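Local coordinates for nucleoside-diphosphate-sugar pyrophosphorylase (Vibrio cholerae, PDB 4EVW), which probably transfers a nucleotidyl group from a nucleoside triphosphate to a sugar phosphate, making an activated sugar and releasing pyrophosphate, at residues T110-D115 with T172-F177; I114-P119 with V229-V234; E135-G140 with I224-V229; W144-P149 with D168-G173. The protein carries 1 engineered substitution. All coordinates share one frame; numbering follows the deposited sequence.

Contact 1: T110-D115 with T172-F177; sequences TVFNID and TGLYHF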
loop_
_atom_site.group_PDB
_atom_site.type_symbol
_atom_site.label_atom_id
_atom_site.label_comp_id
_atom_site.label_asym_id
_atom_site.label_seq_id
_atom_site.Cartn_x
_atom_site.Cartn_y
_atom_site.Cartn_z
ATOM N N THR A 110 -6.221 5.285 0.827
ATOM C CA THR A 110 -4.881 5.410 0.290
ATOM C C THR A 110 -4.109 4.235 0.845
ATOM O O THR A 110 -3.757 4.219 2.022
ATOM C CB THR A 110 -4.256 6.726 0.757
ATOM O OG1 THR A 110 -5.051 7.813 0.273
ATOM C CG2 THR A 110 -2.840 6.867 0.238
ATOM N N VAL A 111 -3.866 3.238 0.005
ATOM C CA VAL A 111 -3.148 2.049 0.447
ATOM C C VAL A 111 -1.656 2.269 0.322
ATOM O O VAL A 111 -1.171 2.744 -0.698
ATOM C CB VAL A 111 -3.547 0.817 -0.383
ATOM C CG1 VAL A 111 -2.848 -0.431 0.158
ATOM C CG2 VAL A 111 -5.055 0.653 -0.356
ATOM N N PHE A 112 -0.925 1.910 1.368
ATOM C CA PHE A 112 0.514 2.092 1.373
ATOM C C PHE A 112 1.119 0.885 2.077
ATOM O O PHE A 112 0.424 0.180 2.798
ATOM C CB PHE A 112 0.845 3.367 2.136
ATOM C CG PHE A 112 2.273 3.789 2.024
ATOM C CD1 PHE A 112 2.818 4.126 0.789
ATOM C CD2 PHE A 112 3.074 3.867 3.156
ATOM C CE1 PHE A 112 4.146 4.541 0.686
ATOM C CE2 PHE A 112 4.399 4.278 3.066
ATOM C CZ PHE A 112 4.937 4.617 1.831
ATOM N N ASN A 113 2.405 0.632 1.880
ATOM C CA ASN A 113 2.983 -0.516 2.554
ATOM C C ASN A 113 4.091 -0.115 3.507
ATOM O O ASN A 113 4.766 0.903 3.327
ATOM C CB ASN A 113 3.458 -1.551 1.538
ATOM C CG ASN A 113 4.618 -1.069 0.721
ATOM O OD1 ASN A 113 5.770 -1.200 1.126
ATOM N ND2 ASN A 113 4.324 -0.496 -0.439
ATOM N N ILE A 114 4.268 -0.936 4.528
ATOM C CA ILE A 114 5.247 -0.677 5.560
ATOM C C ILE A 114 6.707 -0.855 5.107
ATOM O O ILE A 114 7.629 -0.537 5.857
ATOM C CB ILE A 114 4.908 -1.557 6.797
ATOM C CG1 ILE A 114 5.165 -0.770 8.078
ATOM C CG2 ILE A 114 5.672 -2.865 6.755
ATOM C CD1 ILE A 114 4.300 0.475 8.207
ATOM N N ASP A 115 6.905 -1.327 3.873
ATOM C CA ASP A 115 8.251 -1.535 3.314
ATOM C C ASP A 115 8.771 -0.293 2.602
ATOM O O ASP A 115 9.887 -0.290 2.087
ATOM C CB ASP A 115 8.261 -2.651 2.263
ATOM C CG ASP A 115 7.707 -3.953 2.774
ATOM O OD1 ASP A 115 8.061 -4.351 3.901
ATOM O OD2 ASP A 115 6.930 -4.589 2.029
ATOM N N THR A 172 5.219 2.990 -6.516
ATOM C CA THR A 172 5.970 3.189 -5.287
ATOM C C THR A 172 5.292 2.363 -4.199
ATOM O O THR A 172 5.812 2.226 -3.098
ATOM C CB THR A 172 5.932 4.655 -4.830
ATOM O OG1 THR A 172 4.577 5.016 -4.533
ATOM C CG2 THR A 172 6.477 5.579 -5.918
ATOM N N GLY A 173 4.119 1.824 -4.512
ATOM C CA GLY A 173 3.391 1.047 -3.527
ATOM C C GLY A 173 2.274 1.862 -2.901
ATOM O O GLY A 173 1.592 1.396 -1.985
ATOM N N LEU A 174 2.096 3.094 -3.370
ATOM C CA LEU A 174 1.020 3.936 -2.857
ATOM C C LEU A 174 -0.083 3.918 -3.908
ATOM O O LEU A 174 0.116 4.356 -5.042
ATOM C CB LEU A 174 1.503 5.368 -2.608
ATOM C CG LEU A 174 0.442 6.221 -1.906
ATOM C CD1 LEU A 174 1.095 7.115 -0.863
ATOM C CD2 LEU A 174 -0.335 7.026 -2.936
ATOM N N TYR A 175 -1.239 3.384 -3.522
ATOM C CA TYR A 175 -2.389 3.261 -4.404
ATOM C C TYR A 175 -3.570 3.996 -3.798
ATOM O O TYR A 175 -4.073 3.610 -2.743
ATOM C CB TYR A 175 -2.768 1.790 -4.572
ATOM C CG TYR A 175 -1.626 0.922 -5.024
ATOM C CD1 TYR A 175 -0.958 0.085 -4.127
ATOM C CD2 TYR A 175 -1.210 0.933 -6.352
ATOM C CE1 TYR A 175 0.097 -0.722 -4.548
ATOM C CE2 TYR A 175 -0.160 0.137 -6.783
ATOM C CZ TYR A 175 0.488 -0.688 -5.880
ATOM O OH TYR A 175 1.521 -1.482 -6.314
ATOM N N HIS A 176 -4.023 5.042 -4.474
ATOM C CA HIS A 176 -5.130 5.833 -3.973
ATOM C C HIS A 176 -6.423 5.566 -4.734
ATOM O O HIS A 176 -6.413 5.405 -5.957
ATOM C CB HIS A 176 -4.779 7.323 -4.071
ATOM C CG HIS A 176 -5.838 8.230 -3.521
ATOM N ND1 HIS A 176 -6.012 8.437 -2.168
ATOM C CD2 HIS A 176 -6.778 8.977 -4.142
ATOM C CE1 HIS A 176 -7.015 9.278 -1.982
ATOM N NE2 HIS A 176 -7.498 9.621 -3.162
ATOM N N PHE A 177 -7.526 5.499 -3.989
ATOM C CA PHE A 177 -8.861 5.308 -4.555
ATOM C C PHE A 177 -9.750 6.378 -3.932
ATOM O O PHE A 177 -9.806 6.505 -2.707
ATOM C CB PHE A 177 -9.423 3.926 -4.211
ATOM C CG PHE A 177 -8.580 2.788 -4.710
ATOM C CD1 PHE A 177 -7.434 2.409 -4.028
ATOM C CD2 PHE A 177 -8.926 2.109 -5.872
ATOM C CE1 PHE A 177 -6.637 1.363 -4.492
ATOM C CE2 PHE A 177 -8.138 1.059 -6.349
ATOM C CZ PHE A 177 -6.991 0.686 -5.656
HETATM O O HOH W 1 1.434 -1.367 -1.302
HETATM O O HOH W 2 6.556 -0.429 -2.306
#

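Contact 2: I114-P119 with V229-V234; sequences IDTFRP and VIFCGV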
loop_
_atom_site.group_PDB
_atom_site.type_symbol
_atom_site.label_atom_id
_atom_site.label_comp_id
_atom_site.label_asym_id
_atom_site.label_seq_id
_atom_site.Cartn_x
_atom_site.Cartn_y
_atom_site.Cartn_z
ATOM N N ILE A 114 4.268 -0.936 4.528
ATOM C CA ILE A 114 5.247 -0.677 5.560
ATOM C C ILE A 114 6.707 -0.855 5.107
ATOM O O ILE A 114 7.629 -0.537 5.857
ATOM C CB ILE A 114 4.908 -1.557 6.797
ATOM C CG1 ILE A 114 5.165 -0.770 8.078
ATOM C CG2 ILE A 114 5.672 -2.865 6.755
ATOM C CD1 ILE A 114 4.300 0.475 8.207
ATOM N N ASP A 115 6.905 -1.327 3.873
ATOM C CA ASP A 115 8.251 -1.535 3.314
ATOM C C ASP A 115 8.771 -0.293 2.602
ATOM O O ASP A 115 9.887 -0.290 2.087
ATOM C CB ASP A 115 8.261 -2.651 2.263
ATOM C CG ASP A 115 7.707 -3.953 2.774
ATOM O OD1 ASP A 115 8.061 -4.351 3.901
ATOM O OD2 ASP A 115 6.930 -4.589 2.029
ATOM N N THR A 116 7.958 0.753 2.567
ATOM C CA THR A 116 8.325 1.957 1.843
ATOM C C THR A 116 8.287 3.217 2.689
ATOM O O THR A 116 7.428 3.353 3.560
ATOM C CB THR A 116 7.353 2.147 0.657
ATOM O OG1 THR A 116 7.247 0.916 -0.068
ATOM C CG2 THR A 116 7.839 3.239 -0.277
ATOM N N PHE A 117 9.229 4.128 2.445
ATOM C CA PHE A 117 9.231 5.406 3.152
ATOM C C PHE A 117 9.097 6.503 2.111
ATOM O O PHE A 117 9.804 6.519 1.094
ATOM C CB PHE A 117 10.519 5.669 3.937
ATOM C CG PHE A 117 11.008 4.497 4.717
ATOM C CD1 PHE A 117 10.118 3.570 5.255
ATOM C CD2 PHE A 117 12.370 4.310 4.906
ATOM C CE1 PHE A 117 10.582 2.469 5.966
ATOM C CE2 PHE A 117 12.850 3.218 5.615
ATOM C CZ PHE A 117 11.954 2.291 6.147
ATOM N N ARG A 118 8.182 7.423 2.381
ATOM C CA ARG A 118 7.922 8.553 1.493
ATOM C C ARG A 118 7.973 9.788 2.375
ATOM O O ARG A 118 6.934 10.322 2.773
ATOM C CB ARG A 118 6.540 8.400 0.861
ATOM C CG ARG A 118 6.517 7.397 -0.281
ATOM C CD ARG A 118 7.031 8.036 -1.568
ATOM N NE ARG A 118 6.090 9.043 -2.060
ATOM C CZ ARG A 118 6.254 10.356 -1.928
ATOM N NH1 ARG A 118 7.336 10.844 -1.324
ATOM N NH2 ARG A 118 5.321 11.186 -2.378
ATOM N N PRO A 119 9.184 10.266 2.689
ATOM C CA PRO A 119 9.301 11.447 3.550
ATOM C C PRO A 119 8.483 12.661 3.104
ATOM O O PRO A 119 8.427 12.987 1.917
ATOM C CB PRO A 119 10.797 11.760 3.524
ATOM C CG PRO A 119 11.446 10.479 3.121
ATOM C CD PRO A 119 10.493 9.891 2.121
ATOM N N VAL A 229 11.538 8.518 -2.498
ATOM C CA VAL A 229 11.071 7.223 -2.021
ATOM C C VAL A 229 12.249 6.341 -1.615
ATOM O O VAL A 229 13.275 6.292 -2.296
ATOM C CB VAL A 229 10.204 6.499 -3.097
ATOM C CG1 VAL A 229 11.022 6.219 -4.351
ATOM C CG2 VAL A 229 9.638 5.201 -2.524
ATOM N N ILE A 230 12.115 5.679 -0.469
ATOM C CA ILE A 230 13.158 4.786 0.027
ATOM C C ILE A 230 12.514 3.427 0.236
ATOM O O ILE A 230 11.506 3.314 0.932
ATOM C CB ILE A 230 13.734 5.278 1.370
ATOM C CG1 ILE A 230 14.425 6.629 1.168
ATOM C CG2 ILE A 230 14.718 4.244 1.929
ATOM C CD1 ILE A 230 14.571 7.436 2.436
ATOM N N PHE A 231 13.080 2.402 -0.385
ATOM C CA PHE A 231 12.544 1.056 -0.244
ATOM C C PHE A 231 13.362 0.294 0.786
ATOM O O PHE A 231 14.591 0.345 0.781
ATOM C CB PHE A 231 12.578 0.332 -1.586
ATOM C CG PHE A 231 11.730 0.983 -2.641
ATOM C CD1 PHE A 231 10.343 0.961 -2.551
ATOM C CD2 PHE A 231 12.322 1.628 -3.720
ATOM C CE1 PHE A 231 9.557 1.575 -3.524
ATOM C CE2 PHE A 231 11.548 2.244 -4.696
ATOM C CZ PHE A 231 10.163 2.217 -4.600
ATOM N N CYS A 232 12.665 -0.414 1.665
ATOM C CA CYS A 232 13.310 -1.175 2.722
ATOM C C CYS A 232 12.509 -2.465 2.894
ATOM O O CYS A 232 12.092 -2.805 3.999
ATOM C CB CYS A 232 13.279 -0.346 4.006
ATOM S SG CYS A 232 14.520 -0.790 5.225
ATOM N N GLY A 233 12.303 -3.175 1.786
ATOM C CA GLY A 233 11.508 -4.390 1.817
ATOM C C GLY A 233 12.225 -5.729 1.775
ATOM O O GLY A 233 11.587 -6.767 1.944
ATOM N N VAL A 234 13.529 -5.713 1.521
ATOM C CA VAL A 234 14.317 -6.944 1.505
ATOM C C VAL A 234 15.523 -6.700 2.411
ATOM O O VAL A 234 15.919 -5.553 2.631
ATOM C CB VAL A 234 14.768 -7.332 0.071
ATOM C CG1 VAL A 234 13.542 -7.573 -0.806
ATOM C CG2 VAL A 234 15.648 -6.251 -0.525
#

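Contact 3: E135-G140 with I224-V229; sequences EVFQGG and IARHEV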
loop_
_atom_site.group_PDB
_atom_site.type_symbol
_atom_site.label_atom_id
_atom_site.label_comp_id
_atom_site.label_asym_id
_atom_site.label_seq_id
_atom_site.Cartn_x
_atom_site.Cartn_y
_atom_site.Cartn_z
ATOM N N GLU A 135 0.885 6.307 -7.449
ATOM C CA GLU A 135 2.096 7.102 -7.344
ATOM C C GLU A 135 3.169 6.275 -8.036
ATOM O O GLU A 135 3.283 5.070 -7.792
ATOM C CB GLU A 135 2.452 7.312 -5.883
ATOM C CG GLU A 135 3.639 8.214 -5.654
ATOM C CD GLU A 135 3.932 8.359 -4.183
ATOM O OE1 GLU A 135 4.420 7.380 -3.580
ATOM O OE2 GLU A 135 3.652 9.443 -3.627
ATOM N N VAL A 136 3.947 6.905 -8.906
ATOM C CA VAL A 136 4.976 6.178 -9.637
ATOM C C VAL A 136 6.320 6.896 -9.671
ATOM O O VAL A 136 6.408 8.091 -9.385
ATOM C CB VAL A 136 4.531 5.922 -11.108
ATOM C CG1 VAL A 136 3.288 5.038 -11.139
ATOM C CG2 VAL A 136 4.249 7.255 -11.817
ATOM N N PHE A 137 7.370 6.149 -9.999
ATOM C CA PHE A 137 8.702 6.720 -10.139
ATOM C C PHE A 137 9.332 6.070 -11.366
ATOM O O PHE A 137 8.859 5.038 -11.851
ATOM C CB PHE A 137 9.575 6.480 -8.891
ATOM C CG PHE A 137 10.029 5.061 -8.720
ATOM C CD1 PHE A 137 9.153 4.084 -8.267
ATOM C CD2 PHE A 137 11.340 4.703 -9.011
ATOM C CE1 PHE A 137 9.572 2.773 -8.103
ATOM C CE2 PHE A 137 11.772 3.391 -8.852
ATOM C CZ PHE A 137 10.886 2.424 -8.397
ATOM N N GLN A 138 10.386 6.691 -11.877
ATOM C CA GLN A 138 11.075 6.183 -13.057
ATOM C C GLN A 138 12.000 5.079 -12.551
ATOM O O GLN A 138 13.102 5.354 -12.085
ATOM C CB GLN A 138 11.885 7.317 -13.690
ATOM C CG GLN A 138 12.119 7.165 -15.180
ATOM C CD GLN A 138 10.912 7.571 -16.006
ATOM O OE1 GLN A 138 10.573 8.753 -16.095
ATOM N NE2 GLN A 138 10.254 6.590 -16.614
ATOM N N GLY A 139 11.555 3.829 -12.649
ATOM C CA GLY A 139 12.352 2.736 -12.115
ATOM C C GLY A 139 13.081 1.757 -13.011
ATOM O O GLY A 139 12.732 1.551 -14.175
ATOM N N GLY A 140 14.098 1.124 -12.432
ATOM C CA GLY A 140 14.893 0.162 -13.166
ATOM C C GLY A 140 14.486 -1.282 -12.957
ATOM O O GLY A 140 14.061 -1.680 -11.872
ATOM N N ILE A 224 6.831 10.850 -9.020
ATOM C CA ILE A 224 7.689 11.465 -8.012
ATOM C C ILE A 224 9.125 11.128 -8.377
ATOM O O ILE A 224 9.374 10.244 -9.204
ATOM C CB ILE A 224 7.400 10.971 -6.565
ATOM C CG1 ILE A 224 7.751 9.489 -6.416
ATOM C CG2 ILE A 224 5.943 11.234 -6.206
ATOM C CD1 ILE A 224 7.721 9.009 -4.973
ATOM N N ALA A 225 10.064 11.845 -7.770
ATOM C CA ALA A 225 11.484 11.632 -8.033
ATOM C C ALA A 225 12.011 10.455 -7.211
ATOM O O ALA A 225 11.520 10.179 -6.119
ATOM C CB ALA A 225 12.262 12.900 -7.701
ATOM N N ARG A 226 13.019 9.769 -7.735
ATOM C CA ARG A 226 13.588 8.614 -7.051
ATOM C C ARG A 226 14.069 8.910 -5.633
ATOM O O ARG A 226 13.984 8.050 -4.755
ATOM C CB ARG A 226 14.747 8.036 -7.867
ATOM C CG ARG A 226 15.334 6.761 -7.271
ATOM C CD ARG A 226 14.292 5.650 -7.225
ATOM N NE ARG A 226 14.839 4.381 -6.746
ATOM C CZ ARG A 226 14.965 4.050 -5.466
ATOM N NH1 ARG A 226 14.582 4.890 -4.511
ATOM N NH2 ARG A 226 15.475 2.868 -5.140
ATOM N N HIS A 227 14.564 10.123 -5.398
ATOM C CA HIS A 227 15.057 10.478 -4.072
ATOM C C HIS A 227 13.943 10.713 -3.057
ATOM O O HIS A 227 14.210 10.891 -1.867
ATOM C CB HIS A 227 15.945 11.727 -4.140
ATOM C CG HIS A 227 15.196 12.993 -4.422
ATOM N ND1 HIS A 227 14.886 13.411 -5.697
ATOM C CD2 HIS A 227 14.689 13.931 -3.586
ATOM C CE1 HIS A 227 14.221 14.551 -5.635
ATOM N NE2 HIS A 227 14.088 14.887 -4.365
ATOM N N GLU A 228 12.698 10.717 -3.518
ATOM C CA GLU A 228 11.569 10.945 -2.617
ATOM C C GLU A 228 10.994 9.647 -2.058
ATOM O O GLU A 228 10.072 9.670 -1.244
ATOM C CB GLU A 228 10.477 11.739 -3.340
ATOM C CG GLU A 228 10.912 13.160 -3.700
ATOM C CD GLU A 228 9.811 13.965 -4.365
ATOM O OE1 GLU A 228 9.431 13.637 -5.511
ATOM O OE2 GLU A 228 9.321 14.927 -3.739
ATOM N N VAL A 229 11.538 8.518 -2.498
ATOM C CA VAL A 229 11.071 7.223 -2.021
ATOM C C VAL A 229 12.249 6.341 -1.615
ATOM O O VAL A 229 13.275 6.292 -2.296
ATOM C CB VAL A 229 10.204 6.499 -3.097
ATOM C CG1 VAL A 229 11.022 6.219 -4.351
ATOM C CG2 VAL A 229 9.638 5.201 -2.524
HETATM O O HOH W 3 11.229 9.057 -10.907
#

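Contact 4: W144-P149 with D168-G173; sequences WSFAKP and DLCSTG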
loop_
_atom_site.group_PDB
_atom_site.type_symbol
_atom_site.label_atom_id
_atom_site.label_comp_id
_atom_site.label_asym_id
_atom_site.label_seq_id
_atom_site.Cartn_x
_atom_site.Cartn_y
_atom_site.Cartn_z
ATOM N N TRP A 144 8.519 -4.787 -10.663
ATOM C CA TRP A 144 7.667 -3.756 -10.092
ATOM C C TRP A 144 6.287 -3.911 -10.698
ATOM O O TRP A 144 6.082 -4.722 -11.597
ATOM C CB TRP A 144 8.163 -2.356 -10.472
ATOM C CG TRP A 144 9.598 -2.071 -10.200
ATOM C CD1 TRP A 144 10.645 -2.205 -11.069
ATOM C CD2 TRP A 144 10.148 -1.576 -8.979
ATOM N NE1 TRP A 144 11.814 -1.816 -10.461
ATOM C CE2 TRP A 144 11.539 -1.427 -9.177
ATOM C CE3 TRP A 144 9.600 -1.242 -7.732
ATOM C CZ2 TRP A 144 12.391 -0.959 -8.172
ATOM C CZ3 TRP A 144 10.446 -0.776 -6.734
ATOM C CH2 TRP A 144 11.828 -0.638 -6.960
ATOM N N SER A 145 5.335 -3.142 -10.187
ATOM C CA SER A 145 4.009 -3.121 -10.775
ATOM C C SER A 145 4.135 -1.862 -11.622
ATOM O O SER A 145 4.711 -0.868 -11.181
ATOM C CB SER A 145 2.900 -2.977 -9.724
ATOM O OG SER A 145 3.393 -2.478 -8.498
ATOM N N PHE A 146 3.626 -1.923 -12.842
ATOM C CA PHE A 146 3.737 -0.812 -13.778
ATOM C C PHE A 146 2.414 -0.156 -14.126
ATOM O O PHE A 146 1.370 -0.799 -14.099
ATOM C CB PHE A 146 4.366 -1.308 -15.080
ATOM C CG PHE A 146 5.739 -1.881 -14.911
ATOM C CD1 PHE A 146 5.924 -3.209 -14.533
ATOM C CD2 PHE A 146 6.853 -1.082 -15.122
ATOM C CE1 PHE A 146 7.212 -3.728 -14.368
ATOM C CE2 PHE A 146 8.139 -1.589 -14.960
ATOM C CZ PHE A 146 8.319 -2.913 -14.583
ATOM N N ALA A 147 2.468 1.129 -14.458
ATOM C CA ALA A 147 1.281 1.860 -14.883
ATOM C C ALA A 147 1.621 2.374 -16.282
ATOM O O ALA A 147 2.684 2.964 -16.490
ATOM C CB ALA A 147 0.987 3.022 -13.942
ATOM N N LYS A 148 0.731 2.127 -17.237
ATOM C CA LYS A 148 0.951 2.552 -18.616
ATOM C C LYS A 148 0.222 3.861 -18.909
ATOM O O LYS A 148 -0.987 3.970 -18.715
ATOM C CB LYS A 148 0.478 1.460 -19.579
ATOM C CG LYS A 148 0.730 1.756 -21.053
ATOM C CD LYS A 148 0.229 0.610 -21.927
ATOM C CE LYS A 148 0.440 0.885 -23.412
ATOM N NZ LYS A 148 -0.257 -0.124 -24.264
ATOM N N PRO A 149 0.956 4.879 -19.378
ATOM C CA PRO A 149 0.367 6.185 -19.694
ATOM C C PRO A 149 -0.374 6.198 -21.031
ATOM O O PRO A 149 -0.103 5.374 -21.907
ATOM C CB PRO A 149 1.580 7.111 -19.692
ATOM C CG PRO A 149 2.651 6.231 -20.262
ATOM C CD PRO A 149 2.419 4.897 -19.564
ATOM N N ASP A 168 7.696 2.263 -18.184
ATOM C CA ASP A 168 8.803 2.443 -17.259
ATOM C C ASP A 168 8.377 3.301 -16.067
ATOM O O ASP A 168 9.210 3.903 -15.392
ATOM C CB ASP A 168 10.054 3.010 -17.954
ATOM C CG ASP A 168 9.798 4.307 -18.666
ATOM O OD1 ASP A 168 8.625 4.710 -18.758
ATOM O OD2 ASP A 168 10.779 4.918 -19.143
ATOM N N LEU A 169 7.070 3.344 -15.813
ATOM C CA LEU A 169 6.524 4.062 -14.662
ATOM C C LEU A 169 6.193 2.964 -13.652
ATOM O O LEU A 169 5.223 2.225 -13.824
ATOM C CB LEU A 169 5.253 4.820 -15.040
ATOM C CG LEU A 169 5.412 5.893 -16.123
ATOM C CD1 LEU A 169 4.069 6.515 -16.435
ATOM C CD2 LEU A 169 6.396 6.949 -15.651
ATOM N N CYS A 170 7.001 2.868 -12.601
ATOM C CA CYS A 170 6.827 1.832 -11.585
ATOM C C CYS A 170 6.165 2.326 -10.313
ATOM O O CYS A 170 6.476 3.410 -9.817
ATOM C CB CYS A 170 8.188 1.236 -11.239
ATOM S SG CYS A 170 9.176 0.875 -12.705
ATOM N N SER A 171 5.268 1.508 -9.770
ATOM C CA SER A 171 4.559 1.868 -8.549
ATOM C C SER A 171 5.459 1.966 -7.327
ATOM O O SER A 171 6.347 1.135 -7.115
ATOM C CB SER A 171 3.442 0.857 -8.261
ATOM O OG SER A 171 2.855 1.117 -6.995
ATOM N N THR A 172 5.219 2.990 -6.516
ATOM C CA THR A 172 5.970 3.189 -5.287
ATOM C C THR A 172 5.292 2.363 -4.199
ATOM O O THR A 172 5.812 2.226 -3.098
ATOM C CB THR A 172 5.932 4.655 -4.830
ATOM O OG1 THR A 172 4.577 5.016 -4.533
ATOM C CG2 THR A 172 6.477 5.579 -5.918
ATOM N N GLY A 173 4.119 1.824 -4.512
ATOM C CA GLY A 173 3.391 1.047 -3.527
ATOM C C GLY A 173 2.274 1.862 -2.901
ATOM O O GLY A 173 1.592 1.396 -1.985
#

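Contact 1: T110-D115 with T172-F177
Thr110 and His176 meet through their polar ends: Thr110 OG1 lies at the edge of the imidazole, near its plane, and makes a 2.7 Å hydrogen bond with His176 ND1. Threonine suits the place because its second branch is apolar. Its CG2, turned anti to the backbone N while OG1 (chi1 -61°) stands beside it, rests 4.0 Å from Leu174 CG. The leucine fork is the bump on this face, reaching past the threonine methyl to the phenyl ring, where Leu174 CD1 is 3.8 Å from Phe112 CD1. On the face of Val111 and Tyr175 the two side chains start side by side, CB to CB 4.4 Å, while a pair of backbone bonds closes the ring between them: Val111 N to Tyr175 O at 2.8 Å and Tyr175 N to Val111 O at 2.9 Å.

Beyond Phe112 the chains part. Gly173, at positive phi and without a side chain, leaves a hollow into which the Asn113 amide leans, ND2 lying 3.6 Å from Gly173 CA. Asn113 ND2 donates to two waters, which pass the bond on to Gly173 O and Thr172 O, while its OD1 bonds to Thr116 OG1. The buried pairing joins strand 109-111, which runs parallel to strand 2-5, to antiparallel strand 174-177, the change of direction typical of the mixed central sheet of sugar nucleotidyltransferases with a Rossmann-like fold.

Contact 2: I114-P119 with V229-V234
Phe117 and Ile230 form a hydrogen-bonded antiparallel pair, Phe117 N to Ile230 O and Ile230 N to Phe117 O both at 2.9 Å. Their side chains share a face, with Phe117 CD2 3.8 Å from Ile230 CG2. The far end of the phenyl ring reaches Cys232, CZ to CB 3.6 Å, and the sulfur lies obliquely beside the ring; a small, soft residue fits here. Cys232 N in turn bonds to Asp115 O at 2.8 Å, and Asp115 CB settles on Gly233 CA, glycine letting the chains come close. On the other face Thr116 (chi1 -49°) turns CG2 anti to its backbone N and presses it tightly on Val229 CG2 at 3.5 Å, and that same valine methyl covers one face of the Phe231 ring near its rim. Arg118 bends at chi2 and chi3, laying its CD against Val229 CB.

A second shell surrounds these groups. Arg118 is positioned by a salt bridge from NH2 to Glu135, and its backbone N bonds to Ser39 OG. The Phe117 ring meets Phe241 and His35, and Phe231 packs against Trp144 and Phe137. The whole is a small two-stranded antiparallel sheet, 116-117 with 230-231, set beside the main sheet and leading into the C-terminal helix 235-243.

Contact 3: E135-G140 with I224-V229
Val136 and Ile224 are joined through their backbones, Ile224 N donating to Val136 O over 2.8 Å and nearly in line with the carbonyl, at a C=O...N angle of 173°. Val136 also makes a backbone bond to His222, so this contact prolongs the parallel pairing of strands 132-138 and 219-223. One step further the chains separate, and a water takes up the next bond, accepting from Gln138 N at 2.7 Å and donating to Ile224 O. The chain then curls into a short 3-10 turn, 226-228, steadied by Glu228: its backbone N bonds to Ala225 O, and its OE1 accepts from Ala225 N at 3.0 Å through the anti lone pair.

Among the side chains, Ile224 and Phe137 contribute about equally. The branches of Ile224 split the work on its side: CG2 meets Glu135 CG at 3.8 Å, and CD1 lies against the Glu135 carboxylate group. The glutamate chain, extended beyond CG, lays its CG methylene against the isoleucine while carrying its carboxylate to the Thr172 hydroxyl, to which OE1 bonds. On the other side Phe137 and Arg226 run alongside each other in the same direction, with Phe137 CD2 3.6 Å from Arg226 CD. The ring and guanidinium planes are 70° apart, which rules out a flat stack; Arg226 CD, with NE beside it, meets the CD2-CE2 side of the ring obliquely. Phe137 also meets Trp144 edge-to-face. The arrangement is that of a parallel strand pair fraying at its C-terminal end, where strands give way to connecting loops.

Contact 4: W144-P149 with D168-G173
The two-stranded antiparallel pair of 146-149 with 157-161 attaches to edge strand 169-172 of the main sheet by a single backbone bridge, Phe146 with Cys170, the strand directions 135° apart. Two bonds flank the bridge, Ser171 N to Ser145 O at 2.8 Å, almost straight at 174°, and Ala147 N to Leu169 O at 3.0 Å. Cys170 packs between two aromatic side chains. With SG anti to the carbonyl carbon (chi1 -45°), the sulfur lies 4.1 Å from the centroid of the five-membered ring of Trp144, obliquely placed, and 3.5 Å from Phe146 CE2. Its CB adds an off-centre CH-pi contact to the same indole ring. At one end Leu169 CD1 meets Pro149 CD at 3.9 Å, where proline gives a compact apolar surface. At the other, Ser145 OG sits 3.3 Å from Ser171 CB. Ser171 OG turns back along its own chain to accept from Gly173 N, an ST turn that shapes the corner leading to strand 174-177. The chemistry thus splits in two: the peptide groups beside the bridge bond across the strands, Ser171 OG bonds locally and Ser145 OG reaches Tyr175 OH, while a polarisable thiol probably gains dispersion energy from its aromatic neighbours.

Strand 109-111 and the chain just after it open two loops: contact 1 closes the shorter at 172-177, contact 2 the longer at 229-234, almost at the C terminus. Within the longer loop, 135-140 opens contact 3, which closes at 224-229 and meets contact 2 in Val229. Contact 4, from 144-149 to 168-173, is the smallest loop and lies inside that of contact 3; its second segment runs into Thr172 and Gly173, with which the second segment of contact 1 begins. Contacts 1 and 3 cross, since their segments alternate, and neighbouring strands 132-138 and 174-177 join them. Together they tie the central sheet to its outlying strand pairs and the final helix.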